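Side-chain contacts in putative N-acetylmuramoyl-L-alanine amidase (Neisseria meningitidis MC58, PDB 3CZX), which probably hydrolyses the amide link between N-acetylmuramoyl residues and L-amino acids in cell-wall glycopeptides, using a bound zinc ion: residues 5-10 and 65-70; 27-32 and 147-152; 36-41 and 49-54; 102-107 and 170-175; 113-118 and 163-168. All coordinates share one frame; numbering follows the deposited sequence.

Contact 1. Residues 5-10 and 65-70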
# COMPACT_ATOMS: atom_id res chain seq x y z
N ILE A 5 -1.12 0.16 -23.97
CA ILE A 5 -0.86 1.17 -22.95
C ILE A 5 -2.04 1.19 -21.98
O ILE A 5 -3.19 1.39 -22.39
CB ILE A 5 -0.69 2.55 -23.56
CG1 ILE A 5 0.53 2.56 -24.50
CG2 ILE A 5 -0.55 3.58 -22.49
CD1 ILE A 5 0.82 3.94 -25.10
N ILE A 6 -1.73 0.97 -20.71
CA ILE A 6 -2.73 1.02 -19.64
C ILE A 6 -2.50 2.33 -18.91
O ILE A 6 -1.37 2.61 -18.50
CB ILE A 6 -2.53 -0.14 -18.67
CG1 ILE A 6 -2.69 -1.49 -19.39
CG2 ILE A 6 -3.53 -0.08 -17.51
CD1 ILE A 6 -1.73 -2.52 -18.95
N CYS A 7 -3.55 3.12 -18.72
CA CYS A 7 -3.49 4.36 -17.95
C CYS A 7 -4.21 4.11 -16.62
O CYS A 7 -5.33 3.62 -16.61
CB CYS A 7 -4.17 5.52 -18.70
SG CYS A 7 -4.43 7.03 -17.74
N LEU A 8 -3.52 4.38 -15.51
CA LEU A 8 -4.13 4.29 -14.20
C LEU A 8 -3.94 5.60 -13.44
O LEU A 8 -2.78 6.07 -13.32
CB LEU A 8 -3.46 3.17 -13.39
CG LEU A 8 -3.51 1.75 -13.95
CD1 LEU A 8 -2.78 0.81 -13.01
CD2 LEU A 8 -4.95 1.20 -14.19
N THR A 9 -5.03 6.17 -12.93
CA THR A 9 -4.91 7.35 -12.08
C THR A 9 -5.70 7.20 -10.82
O THR A 9 -6.43 6.24 -10.66
CB THR A 9 -5.34 8.60 -12.87
OG1 THR A 9 -6.70 8.49 -13.25
CG2 THR A 9 -4.45 8.72 -14.15
N ALA A 10 -5.49 8.13 -9.88
CA ALA A 10 -6.18 8.13 -8.58
C ALA A 10 -7.04 9.37 -8.50
O ALA A 10 -6.61 10.46 -8.87
CB ALA A 10 -5.17 8.09 -7.38
N VAL A 65 -7.24 13.65 -19.81
CA VAL A 65 -7.89 13.32 -21.07
C VAL A 65 -6.87 13.03 -22.15
O VAL A 65 -7.07 12.13 -22.98
CB VAL A 65 -8.84 14.45 -21.52
CG1 VAL A 65 -9.27 14.26 -22.98
CG2 VAL A 65 -10.06 14.50 -20.58
N LYS A 66 -5.77 13.78 -22.15
CA LYS A 66 -4.68 13.48 -23.06
C LYS A 66 -4.18 12.05 -22.86
O LYS A 66 -3.91 11.34 -23.83
CB LYS A 66 -3.54 14.49 -22.86
CG LYS A 66 -2.39 14.32 -23.85
CD LYS A 66 -1.50 15.58 -23.90
CE LYS A 66 -0.30 15.41 -24.84
NZ LYS A 66 0.68 16.54 -24.68
N LEU A 67 -4.07 11.62 -21.59
CA LEU A 67 -3.62 10.24 -21.27
C LEU A 67 -4.67 9.22 -21.69
O LEU A 67 -4.33 8.14 -22.18
CB LEU A 67 -3.36 10.06 -19.76
CG LEU A 67 -2.03 10.50 -19.16
CD1 LEU A 67 -1.94 10.04 -17.71
CD2 LEU A 67 -0.90 9.93 -19.97
N ILE A 68 -5.94 9.54 -21.47
CA ILE A 68 -7.02 8.62 -21.86
C ILE A 68 -6.91 8.37 -23.36
O ILE A 68 -6.91 7.22 -23.82
CB ILE A 68 -8.41 9.17 -21.54
CG1 ILE A 68 -8.60 9.31 -20.03
CG2 ILE A 68 -9.46 8.25 -22.12
CD1 ILE A 68 -9.84 10.08 -19.65
N ARG A 69 -6.77 9.46 -24.12
CA ARG A 69 -6.73 9.35 -25.57
C ARG A 69 -5.54 8.53 -26.05
O ARG A 69 -5.66 7.78 -27.02
CB ARG A 69 -6.73 10.74 -26.23
CG ARG A 69 -8.10 11.41 -26.30
CD ARG A 69 -9.02 10.73 -27.34
NE ARG A 69 -9.62 9.52 -26.78
CZ ARG A 69 -10.85 9.44 -26.26
NH1 ARG A 69 -11.67 10.49 -26.26
NH2 ARG A 69 -11.27 8.28 -25.76
N GLY A 70 -4.41 8.64 -25.36
CA GLY A 70 -3.21 7.87 -25.70
C GLY A 70 -3.15 6.43 -25.22
O GLY A 70 -2.14 5.75 -25.41
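Cys7 of strand 6-10 and Leu67 of helix 61-69 make the apolar part of this contact. The thiol sulfur does all the touching on the strand side: Cys7 SG lies 3.8 Å from Leu67 CB and 3.9 Å from Leu67 CD1, so the leucine meets it with the root of its side chain and one of its two methyl branches. The first torsion of Cys7 (chi1 170°) turns SG opposite the backbone N, which places it against these two carbons. Leu67 is further enclosed by Met59, while Cys7 also packs on Ala74 of the adjoining strand and on Ser71.

The second kind of approach is between a methyl group and a carbonyl oxygen. At the start of the segment, Ile5 CD1 comes within 3.5 Å of Gly70 O, and Ile5 CB and Ile5 CG2 each lie 4.0 Å from that same Gly70 O. The isoleucine thus lies against the backbone just where the chain leaves the helix.

Polar links run around the contact instead of through it. Ile5 N is bonded to the carboxylate of Asp72, Ser71 OG is hydrogen-bonded to the carbonyl oxygens of Leu67 and Ile68, and Thr9 OG1 is paired with Glu76 and Tyr136.

Helix 61-69 is thus laid against strand 6-10 of the central sheet by a sulfur-aliphatic touch, buried at Cys7, and by a methyl-on-carbonyl touch at the exposed Gly70 end. Contacts of this kind are set by shape and burial more than by direction; the directional bonds go to other parts of the fold.

Contact 2. Residues 27-32 and 147-152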
# COMPACT_ATOMS: atom_id res chain seq x y z
N ALA A 27 -8.81 9.65 -0.99
CA ALA A 27 -7.59 9.99 -1.72
C ALA A 27 -6.50 8.96 -1.45
O ALA A 27 -5.70 8.63 -2.35
CB ALA A 27 -7.11 11.36 -1.33
N ASP A 28 -6.46 8.47 -0.22
CA ASP A 28 -5.39 7.57 0.22
C ASP A 28 -5.69 6.19 -0.31
O ASP A 28 -4.77 5.47 -0.72
CB ASP A 28 -5.32 7.56 1.76
CG ASP A 28 -4.96 8.93 2.34
OD1 ASP A 28 -4.38 9.78 1.62
OD2 ASP A 28 -5.27 9.15 3.53
N LEU A 29 -6.96 5.77 -0.22
CA LEU A 29 -7.37 4.45 -0.74
C LEU A 29 -7.16 4.39 -2.27
O LEU A 29 -6.72 3.34 -2.82
CB LEU A 29 -8.82 4.12 -0.36
CG LEU A 29 -9.13 4.07 1.14
CD1 LEU A 29 -10.67 4.05 1.46
CD2 LEU A 29 -8.44 2.88 1.75
N ALA A 30 -7.45 5.49 -2.96
CA ALA A 30 -7.30 5.56 -4.40
C ALA A 30 -5.81 5.50 -4.81
O ALA A 30 -5.44 4.81 -5.78
CB ALA A 30 -8.00 6.81 -4.95
N GLN A 31 -4.95 6.23 -4.09
CA GLN A 31 -3.51 6.16 -4.25
C GLN A 31 -3.04 4.70 -4.11
O GLN A 31 -2.27 4.22 -4.94
CB GLN A 31 -2.82 7.07 -3.22
CG GLN A 31 -1.34 6.89 -3.09
CD GLN A 31 -0.74 7.80 -2.05
OE1 GLN A 31 -1.40 8.10 -1.05
NE2 GLN A 31 0.49 8.26 -2.28
N ASP A 32 -3.50 4.00 -3.08
CA ASP A 32 -3.07 2.61 -2.87
C ASP A 32 -3.52 1.77 -4.06
O ASP A 32 -2.74 0.95 -4.58
CB ASP A 32 -3.68 1.99 -1.62
CG ASP A 32 -2.96 2.38 -0.34
OD1 ASP A 32 -1.87 3.00 -0.44
OD2 ASP A 32 -3.52 2.07 0.75
N PHE A 147 -16.01 -0.04 -4.09
CA PHE A 147 -16.78 -0.17 -2.85
C PHE A 147 -17.13 1.22 -2.30
O PHE A 147 -16.57 2.20 -2.73
CB PHE A 147 -16.04 -1.01 -1.79
CG PHE A 147 -14.80 -0.34 -1.26
CD1 PHE A 147 -14.81 0.39 -0.10
CD2 PHE A 147 -13.62 -0.41 -1.96
CE1 PHE A 147 -13.66 1.03 0.36
CE2 PHE A 147 -12.46 0.19 -1.50
CZ PHE A 147 -12.50 0.94 -0.35
N PHE A 148 -18.05 1.20 -1.34
CA PHE A 148 -18.50 2.39 -0.65
C PHE A 148 -17.64 2.55 0.58
O PHE A 148 -17.67 1.70 1.48
CB PHE A 148 -19.96 2.23 -0.22
CG PHE A 148 -20.96 2.43 -1.32
CD1 PHE A 148 -21.77 3.55 -1.35
CD2 PHE A 148 -21.08 1.48 -2.33
CE1 PHE A 148 -22.67 3.72 -2.37
CE2 PHE A 148 -22.00 1.67 -3.36
CZ PHE A 148 -22.79 2.79 -3.37
N ILE A 149 -16.91 3.67 0.66
CA ILE A 149 -16.09 3.97 1.81
C ILE A 149 -16.96 4.15 3.04
O ILE A 149 -16.48 3.95 4.17
CB ILE A 149 -15.22 5.21 1.57
CG1 ILE A 149 -14.07 5.25 2.56
CG2 ILE A 149 -16.05 6.52 1.58
CD1 ILE A 149 -13.12 6.42 2.33
N SER A 150 -18.21 4.52 2.80
CA SER A 150 -19.22 4.69 3.86
C SER A 150 -19.75 3.37 4.44
O SER A 150 -20.41 3.36 5.48
CB SER A 150 -20.34 5.59 3.33
OG SER A 150 -20.79 5.12 2.10
N ASN A 151 -19.49 2.24 3.78
CA ASN A 151 -19.85 0.94 4.29
C ASN A 151 -18.76 0.39 5.20
O ASN A 151 -17.73 -0.05 4.72
CB ASN A 151 -20.13 -0.03 3.13
CG ASN A 151 -20.81 -1.29 3.60
OD1 ASN A 151 -20.25 -2.08 4.37
ND2 ASN A 151 -22.05 -1.47 3.18
N ASP A 152 -18.94 0.47 6.52
CA ASP A 152 -17.87 0.10 7.43
C ASP A 152 -17.36 -1.34 7.24
O ASP A 152 -16.14 -1.61 7.34
CB ASP A 152 -18.30 0.25 8.90
CG ASP A 152 -18.56 1.66 9.30
OD1 ASP A 152 -18.24 2.62 8.57
OD2 ASP A 152 -19.09 1.82 10.42
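The helical segment 27-32 faces an irregular loop, 147-152, with their closest CA atoms, those of Leu29 and Ile149, 9.1 Å apart, and the loop folds through a type I beta turn from Phe148 to Asn151. That spacing is bridged by side chains alone. Leu29 points at the loop, and one of its branches makes the whole contact: Leu29 CD1 is 3.5 Å from Ile149 CD1 and 3.8 Å from Ile149 CG1. The two aliphatic chains meet at a slant. Ile149 reaches out because its CG1 branch is turned opposite the backbone N (chi1 -161°), which extends CD1 toward the helix.

Phe147 meets the same methyl from another quarter. Its CZ lies 4.0 Å from Leu29 CD1, which sits at the ring edge, close to the ring plane. Leu155 of helix 152-177 touches both Leu29 and Phe147, and Phe158 adds to the cover of Leu29. On the helix, Asp32 is salt-bridged to Lys162 of its own chain and to Lys162 of a neighbouring subunit, which places this part of helix 26-45 at the dimer interface.

All three touching residues are buried. Asn151 follows as the N-cap of helix 152-177, its OD1 accepting from Asp154 N. The Ile149 side chain lies about 4 Å from that of Glu26 and about 8 Å from the metal, so the cluster lies next to the zinc site, where Glu26, His12 and His78 bind the ion in a domain of the Amidase_3 family.

Contact 3. Residues 36-41 and 49-54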
# COMPACT_ATOMS: atom_id res chain seq x y z
N ILE A 36 -0.68 -0.03 -6.38
CA ILE A 36 -0.54 -1.49 -6.25
C ILE A 36 -0.86 -2.13 -7.59
O ILE A 36 -0.14 -3.01 -8.09
CB ILE A 36 -1.39 -2.07 -5.15
CG1 ILE A 36 -0.93 -1.48 -3.80
CG2 ILE A 36 -1.31 -3.57 -5.13
CD1 ILE A 36 -1.89 -1.82 -2.68
N VAL A 37 -1.96 -1.73 -8.22
CA VAL A 37 -2.28 -2.31 -9.50
C VAL A 37 -1.19 -2.01 -10.52
O VAL A 37 -0.84 -2.89 -11.29
CB VAL A 37 -3.68 -1.85 -9.99
CG1 VAL A 37 -3.97 -2.36 -11.43
CG2 VAL A 37 -4.76 -2.32 -9.08
N ALA A 38 -0.68 -0.80 -10.52
CA ALA A 38 0.39 -0.39 -11.46
C ALA A 38 1.63 -1.24 -11.24
O ALA A 38 2.23 -1.76 -12.20
CB ALA A 38 0.71 1.08 -11.29
N SER A 39 2.01 -1.38 -9.97
CA SER A 39 3.24 -2.13 -9.66
C SER A 39 3.18 -3.60 -10.11
O SER A 39 4.18 -4.12 -10.60
CB SER A 39 3.55 -2.05 -8.17
OG SER A 39 2.60 -2.77 -7.44
N ILE A 40 2.02 -4.24 -9.99
CA ILE A 40 1.83 -5.63 -10.36
C ILE A 40 1.83 -5.76 -11.89
O ILE A 40 2.41 -6.70 -12.46
CB ILE A 40 0.55 -6.24 -9.74
CG1 ILE A 40 0.71 -6.29 -8.20
CG2 ILE A 40 0.28 -7.64 -10.29
CD1 ILE A 40 -0.51 -6.75 -7.41
N LEU A 41 1.16 -4.83 -12.58
CA LEU A 41 1.16 -4.89 -14.04
C LEU A 41 2.59 -4.75 -14.57
O LEU A 41 2.99 -5.46 -15.50
CB LEU A 41 0.22 -3.82 -14.61
CG LEU A 41 -1.28 -4.07 -14.47
CD1 LEU A 41 -2.04 -2.83 -14.79
CD2 LEU A 41 -1.79 -5.25 -15.34
N VAL A 49 2.48 0.87 -18.30
CA VAL A 49 1.49 1.62 -17.53
C VAL A 49 1.89 3.07 -17.44
O VAL A 49 3.03 3.39 -17.07
CB VAL A 49 1.31 1.05 -16.12
CG1 VAL A 49 0.14 1.75 -15.42
CG2 VAL A 49 1.08 -0.46 -16.19
N LYS A 50 0.96 3.96 -17.76
CA LYS A 50 1.15 5.38 -17.53
C LYS A 50 0.24 5.82 -16.40
O LYS A 50 -0.92 5.49 -16.38
CB LYS A 50 0.87 6.17 -18.81
CG LYS A 50 1.75 5.74 -19.97
CD LYS A 50 1.78 6.73 -21.12
CE LYS A 50 2.24 6.02 -22.42
NZ LYS A 50 2.54 7.04 -23.48
N THR A 51 0.79 6.60 -15.47
CA THR A 51 0.03 7.05 -14.32
C THR A 51 0.19 8.56 -14.10
O THR A 51 0.99 9.24 -14.78
CB THR A 51 0.50 6.32 -13.06
OG1 THR A 51 1.82 6.79 -12.70
CG2 THR A 51 0.56 4.81 -13.25
N ASP A 52 -0.56 9.03 -13.12
CA ASP A 52 -0.38 10.35 -12.51
C ASP A 52 0.60 10.29 -11.32
O ASP A 52 0.52 11.13 -10.41
CB ASP A 52 -1.72 10.89 -12.05
CG ASP A 52 -2.48 9.92 -11.08
OD1 ASP A 52 -2.16 8.72 -11.07
OD2 ASP A 52 -3.43 10.37 -10.40
N GLY A 53 1.49 9.32 -11.31
CA GLY A 53 2.54 9.17 -10.28
C GLY A 53 2.22 8.21 -9.15
O GLY A 53 1.29 7.42 -9.24
N THR A 54 3.01 8.27 -8.09
CA THR A 54 2.83 7.41 -6.91
C THR A 54 2.28 8.16 -5.69
O THR A 54 1.99 7.54 -4.67
CB THR A 54 4.15 6.69 -6.55
OG1 THR A 54 5.15 7.62 -6.12
CG2 THR A 54 4.67 5.96 -7.76
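Ala38 and Leu41, one helical turn apart, are the residues through which helix 26-45 meets strand 49-51. Ahead of them, Ile36 faces elsewhere, toward Trp163 and Cys166 of helix 152-177, but its carbonyl oxygen takes two donors. Ile40 N reaches Ile36 O in the ordinary helical bond, and Ser39 OG joins it at 2.8 Å from Ile36 O, both arriving from the same face of the carbonyl plane. The hydroxyl is tilted 28° from that plane.

Ala38 presents its single methyl to the strand. Ala38 CB is 4.2 Å from Val49 CG1 and equally 4.2 Å from Thr51 CG2, so it sits across two strand residues that project on the same side. Leu8 of the neighbouring strand packs on both Ala38 and Val49. The axes of helical segment 36-41 and strand 49-51 approach to 9.3 Å and run nearly antiparallel, at 155°; helix 26-45 is the connection of a beta-alpha-beta crossover between the parallel neighbouring strands 6-10 and 49-51, the second of which lies at the sheet edge.

Beyond Ser39, Ile40 turns toward Ala170. Leu41 makes the closest approach: Leu41 CB is 3.8 Å from Val49 CG2, and Leu41 CD1 adds a looser touch at 4.2 Å from Val49 CG2. The two side chains cross at about a right angle. Val49 can serve both helix residues because its methyls diverge, CG1 opposite the backbone N (chi1 -173°) and CG2 beside it. Farther along, Thr51 OG1 accepts from Gly53 N at 2.9 Å in an ST turn, while Asp52 is salt-bridged to Arg34.

Contact 4. Residues 102-107 and 170-175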
# COMPACT_ATOMS: atom_id res chain seq x y z
N CYS A 102 -15.34 -2.49 -18.03
CA CYS A 102 -15.99 -2.25 -16.71
C CYS A 102 -16.41 -3.57 -16.06
O CYS A 102 -16.29 -3.73 -14.83
CB CYS A 102 -17.21 -1.33 -16.87
SG CYS A 102 -16.75 0.36 -17.27
N GLN A 103 -16.90 -4.48 -16.89
CA GLN A 103 -17.41 -5.77 -16.42
C GLN A 103 -16.24 -6.69 -16.01
O GLN A 103 -16.31 -7.39 -14.99
CB GLN A 103 -18.31 -6.42 -17.46
CG GLN A 103 -19.63 -5.67 -17.59
CD GLN A 103 -20.52 -6.10 -18.71
OE1 GLN A 103 -20.05 -6.68 -19.73
NE2 GLN A 103 -21.80 -5.79 -18.57
N VAL A 104 -15.15 -6.66 -16.78
CA VAL A 104 -13.93 -7.42 -16.43
C VAL A 104 -13.40 -6.96 -15.07
O VAL A 104 -13.10 -7.79 -14.20
CB VAL A 104 -12.83 -7.22 -17.51
CG1 VAL A 104 -11.48 -7.76 -17.05
CG2 VAL A 104 -13.25 -7.87 -18.82
N LEU A 105 -13.31 -5.65 -14.88
CA LEU A 105 -12.80 -5.07 -13.61
C LEU A 105 -13.73 -5.44 -12.47
O LEU A 105 -13.29 -5.86 -11.41
CB LEU A 105 -12.69 -3.55 -13.68
CG LEU A 105 -11.65 -3.06 -14.72
CD1 LEU A 105 -11.87 -1.57 -14.99
CD2 LEU A 105 -10.22 -3.34 -14.23
N GLY A 106 -15.03 -5.25 -12.67
CA GLY A 106 -16.00 -5.47 -11.60
C GLY A 106 -16.02 -6.93 -11.15
O GLY A 106 -16.03 -7.24 -9.94
N LYS A 107 -16.01 -7.84 -12.10
CA LYS A 107 -16.07 -9.25 -11.79
C LYS A 107 -14.85 -9.70 -11.03
O LYS A 107 -14.93 -10.54 -10.12
CB LYS A 107 -16.23 -10.03 -13.08
CG LYS A 107 -17.60 -9.83 -13.70
CD LYS A 107 -17.67 -10.38 -15.10
CE LYS A 107 -19.11 -10.41 -15.61
NZ LYS A 107 -19.17 -10.78 -17.03
N ALA A 170 -5.29 -6.36 -11.32
CA ALA A 170 -4.12 -6.40 -12.21
C ALA A 170 -4.18 -7.69 -13.06
O ALA A 170 -3.98 -7.66 -14.28
CB ALA A 170 -2.83 -6.32 -11.38
N ASP A 171 -4.39 -8.82 -12.41
CA ASP A 171 -4.42 -10.10 -13.13
C ASP A 171 -5.52 -10.14 -14.22
O ASP A 171 -5.33 -10.73 -15.32
CB ASP A 171 -4.63 -11.27 -12.17
CG ASP A 171 -3.40 -11.62 -11.34
OD1 ASP A 171 -2.25 -11.21 -11.68
OD2 ASP A 171 -3.61 -12.30 -10.32
N ALA A 172 -6.68 -9.55 -13.90
CA ALA A 172 -7.80 -9.49 -14.83
C ALA A 172 -7.49 -8.60 -16.04
O ALA A 172 -7.91 -8.90 -17.17
CB ALA A 172 -9.09 -9.04 -14.10
N ILE A 173 -6.80 -7.48 -15.80
CA ILE A 173 -6.40 -6.59 -16.87
C ILE A 173 -5.44 -7.34 -17.78
O ILE A 173 -5.67 -7.40 -18.97
CB ILE A 173 -5.77 -5.26 -16.34
CG1 ILE A 173 -6.79 -4.41 -15.61
CG2 ILE A 173 -5.15 -4.44 -17.47
CD1 ILE A 173 -6.19 -3.26 -14.80
N ALA A 174 -4.42 -7.96 -17.20
CA ALA A 174 -3.44 -8.71 -17.99
C ALA A 174 -4.11 -9.82 -18.78
O ALA A 174 -3.85 -9.99 -19.96
CB ALA A 174 -2.35 -9.26 -17.10
N MSE A 175 -5.01 -10.55 -18.14
CA MSE A 175 -5.71 -11.65 -18.85
C MSE A 175 -6.51 -11.14 -20.06
O MSE A 175 -6.50 -11.74 -21.16
CB MSE A 175 -6.59 -12.41 -17.88
CG MSE A 175 -7.53 -13.41 -18.50
SE MSE A 175 -6.53 -15.01 -18.99
CE MSE A 175 -6.47 -15.80 -17.22
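With chi1 at 168°, Val104 sets its CG1 branch opposite the backbone N, and this methyl is the one that meets Ala172; in Leu105, by contrast, chi1 of -64° places CG beside the backbone N and carries the CD2 branch over to Ile173. These two neighbours on helix 99-113 thus contact two neighbours on helix 152-177.

Val104 CG1 lies 3.7 Å from Ala172 O and 4.0 Å from Ala172 CB, so the methyl rests against both the small side chain and the backbone of the facing helix. The short side chain of Ala172 lets the chains come close, the CA atoms of Val104 and Ala172 being 6.7 Å apart.

Leu105 and Ile173 make the deeper pair. Leu105 CD2 is 3.8 Å from Ile173 CG1 and 4.1 Å from Ile173 CD1, the branch lying against the outer length of the isoleucine. Both are buried, and Leu105 continues inward onto Phe144 of strand 142-145, whereas Val104 and Ala172 remain partly exposed.

On its other flank, helix 152-177 meets helix 26-45, where Ala170 packs on Val37, Ile40 and Leu41. The contact is mainly apolar helix-to-helix packing, graded from a partly exposed pair, Val104 and Ala172, to a buried pair against the sheet, as is typical of adjacent helices covering one face of an alpha/beta sandwich.

Contact 5. Residues 113-118 and 163-168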
# COMPACT_ATOMS: atom_id res chain seq x y z
N THR A 113 -14.31 -10.76 -3.20
CA THR A 113 -14.97 -10.08 -2.06
C THR A 113 -16.38 -10.52 -1.72
O THR A 113 -16.83 -10.27 -0.62
CB THR A 113 -15.04 -8.57 -2.29
OG1 THR A 113 -15.78 -8.33 -3.49
CG2 THR A 113 -13.63 -7.98 -2.43
N GLY A 114 -17.09 -11.10 -2.66
CA GLY A 114 -18.52 -11.36 -2.48
C GLY A 114 -19.36 -10.09 -2.52
O GLY A 114 -20.53 -10.10 -2.16
N TRP A 115 -18.78 -8.96 -2.97
CA TRP A 115 -19.52 -7.71 -3.11
C TRP A 115 -20.44 -7.81 -4.34
O TRP A 115 -20.11 -8.47 -5.34
CB TRP A 115 -18.56 -6.54 -3.32
CG TRP A 115 -17.73 -6.19 -2.12
CD1 TRP A 115 -17.99 -6.51 -0.81
CD2 TRP A 115 -16.49 -5.47 -2.12
NE1 TRP A 115 -16.96 -6.03 0.01
CE2 TRP A 115 -16.05 -5.36 -0.77
CE3 TRP A 115 -15.71 -4.91 -3.11
CZ2 TRP A 115 -14.86 -4.73 -0.41
CZ3 TRP A 115 -14.52 -4.25 -2.74
CH2 TRP A 115 -14.12 -4.17 -1.39
N LYS A 116 -21.56 -7.11 -4.24
CA LYS A 116 -22.57 -7.11 -5.29
C LYS A 116 -22.10 -6.26 -6.48
O LYS A 116 -21.60 -5.18 -6.28
CB LYS A 116 -23.86 -6.51 -4.72
CG LYS A 116 -25.07 -6.62 -5.66
CD LYS A 116 -26.17 -5.65 -5.30
CE LYS A 116 -27.28 -5.67 -6.38
NZ LYS A 116 -28.10 -6.92 -6.34
N LEU A 117 -22.28 -6.77 -7.70
CA LEU A 117 -22.10 -5.98 -8.93
C LEU A 117 -23.37 -5.14 -9.17
O LEU A 117 -24.47 -5.70 -9.36
CB LEU A 117 -21.87 -6.89 -10.13
CG LEU A 117 -20.54 -7.62 -10.25
CD1 LEU A 117 -20.62 -8.70 -11.32
CD2 LEU A 117 -19.49 -6.55 -10.52
N ARG A 118 -23.21 -3.82 -9.14
CA ARG A 118 -24.27 -2.87 -9.43
C ARG A 118 -24.31 -2.65 -10.95
O ARG A 118 -23.41 -3.00 -11.65
CB ARG A 118 -24.03 -1.57 -8.69
CG ARG A 118 -23.95 -1.75 -7.16
CD ARG A 118 -23.30 -0.57 -6.49
NE ARG A 118 -24.07 0.66 -6.61
CZ ARG A 118 -24.98 1.09 -5.73
NH1 ARG A 118 -25.26 0.41 -4.64
NH2 ARG A 118 -25.63 2.23 -5.96
N TRP A 163 -4.16 -5.89 -0.92
CA TRP A 163 -3.16 -6.32 -1.90
C TRP A 163 -3.70 -7.43 -2.76
O TRP A 163 -3.41 -7.50 -3.96
CB TRP A 163 -1.82 -6.72 -1.19
CG TRP A 163 -1.16 -5.56 -0.58
CD1 TRP A 163 -1.44 -4.99 0.62
CD2 TRP A 163 -0.10 -4.79 -1.15
NE1 TRP A 163 -0.65 -3.89 0.83
CE2 TRP A 163 0.19 -3.74 -0.24
CE3 TRP A 163 0.63 -4.86 -2.34
CZ2 TRP A 163 1.17 -2.80 -0.48
CZ3 TRP A 163 1.60 -3.90 -2.58
CH2 TRP A 163 1.86 -2.89 -1.65
N GLY A 164 -4.53 -8.29 -2.18
CA GLY A 164 -5.16 -9.37 -2.92
C GLY A 164 -6.21 -8.88 -3.91
O GLY A 164 -6.34 -9.42 -5.03
N ILE A 165 -7.00 -7.88 -3.48
CA ILE A 165 -8.00 -7.27 -4.35
C ILE A 165 -7.31 -6.60 -5.55
O ILE A 165 -7.72 -6.78 -6.70
CB ILE A 165 -8.95 -6.29 -3.56
CG1 ILE A 165 -9.82 -7.06 -2.56
CG2 ILE A 165 -9.78 -5.41 -4.52
CD1 ILE A 165 -10.52 -6.18 -1.57
N CYS A 166 -6.28 -5.80 -5.28
CA CYS A 166 -5.54 -5.08 -6.33
C CYS A 166 -4.80 -6.06 -7.24
O CYS A 166 -4.77 -5.84 -8.44
CB CYS A 166 -4.64 -4.03 -5.81
SG CYS A 166 -5.49 -2.71 -4.91
N ARG A 167 -4.30 -7.17 -6.69
CA ARG A 167 -3.72 -8.24 -7.54
C ARG A 167 -4.76 -8.86 -8.46
O ARG A 167 -4.49 -9.08 -9.64
CB ARG A 167 -3.05 -9.33 -6.70
CG ARG A 167 -2.34 -10.38 -7.58
CD ARG A 167 -1.52 -11.33 -6.77
NE ARG A 167 -0.47 -10.64 -6.05
CZ ARG A 167 0.72 -10.30 -6.52
NH1 ARG A 167 1.06 -10.56 -7.76
NH2 ARG A 167 1.58 -9.66 -5.73
N ALA A 168 -5.97 -9.13 -7.94
CA ALA A 168 -7.10 -9.64 -8.76
C ALA A 168 -7.37 -8.66 -9.93
O ALA A 168 -7.60 -9.08 -11.07
CB ALA A 168 -8.39 -9.85 -7.90
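Ile165 of helix 152-177 pushes its CD1 methyl up to Thr113 and Trp115, and this buried tip is the tight part of the contact. Thr113 answers with its methyl: Thr113 CG2 is 3.7 Å from Ile165 CD1 and 3.9 Å from Ile165 CG1, the two side chains crossing at about a right angle. Trp115 touches more lightly, its ring corner CH2 standing 4.1 Å from Ile165 CD1. The Trp115 and Ile165 side chains likewise run at about a right angle to each other.

A local polar bond accompanies this packing. Thr113 OG1 accepts from Trp115 N at 3.1 Å with an N-H...O angle of 161°, forming an ST turn, and it is also bonded to Val109 O within the helix before. A chi1 of 60° lodges OG1 between the backbone N and the carbonyl carbon, which leaves CG2 directed at Ile165. The turn folds Trp115 back so that Thr113 CB lies 3.4 Å above one face of the indole, toward its rim.

This is where helix 99-113 ends: Gly114 leaves helical geometry with positive phi (71°), and the chain heads for the edge strand 123-125 of the central sheet. Helices 99-113 and 152-177 lie side by side here, and Trp115 fills in between them with Val109 and Leu157, its ring also meeting that of Phe147.

The loose side is that of Gly114 and Lys116, both exposed. Elsewhere on the helix, Trp163 and Arg167 are turned to helix 26-45 and the second subunit: Trp163 packs on Ile36 and bonds through NE1 to Asp32 of a neighbouring subunit, and Arg167 is salt-bridged to Asp44.

The contacts are spread round a mixed sheet, with contact 1 across the chain's centre from contacts 2 and 5, 21 and 22 Å away between centres. Contacts 1 and 3 share the sheet through neighbouring strands 6-10 and 49-51, their centres 11 Å apart, and contact 3 is nested along the chain within the loop closed by contact 1. Contacts 2 and 3 both use helix 26-45; contacts 4 and 5, with centres 10 Å apart, both use helix 152-177, contact 5 nested inside contact 4. These helices meet where contact 3 touches contacts 4 and 5. Contact 2 crosses contacts 1, 4 and 5 in sequence, joining early and late parts of the chain beside the zinc site, and with contact 5 it reaches the second subunit.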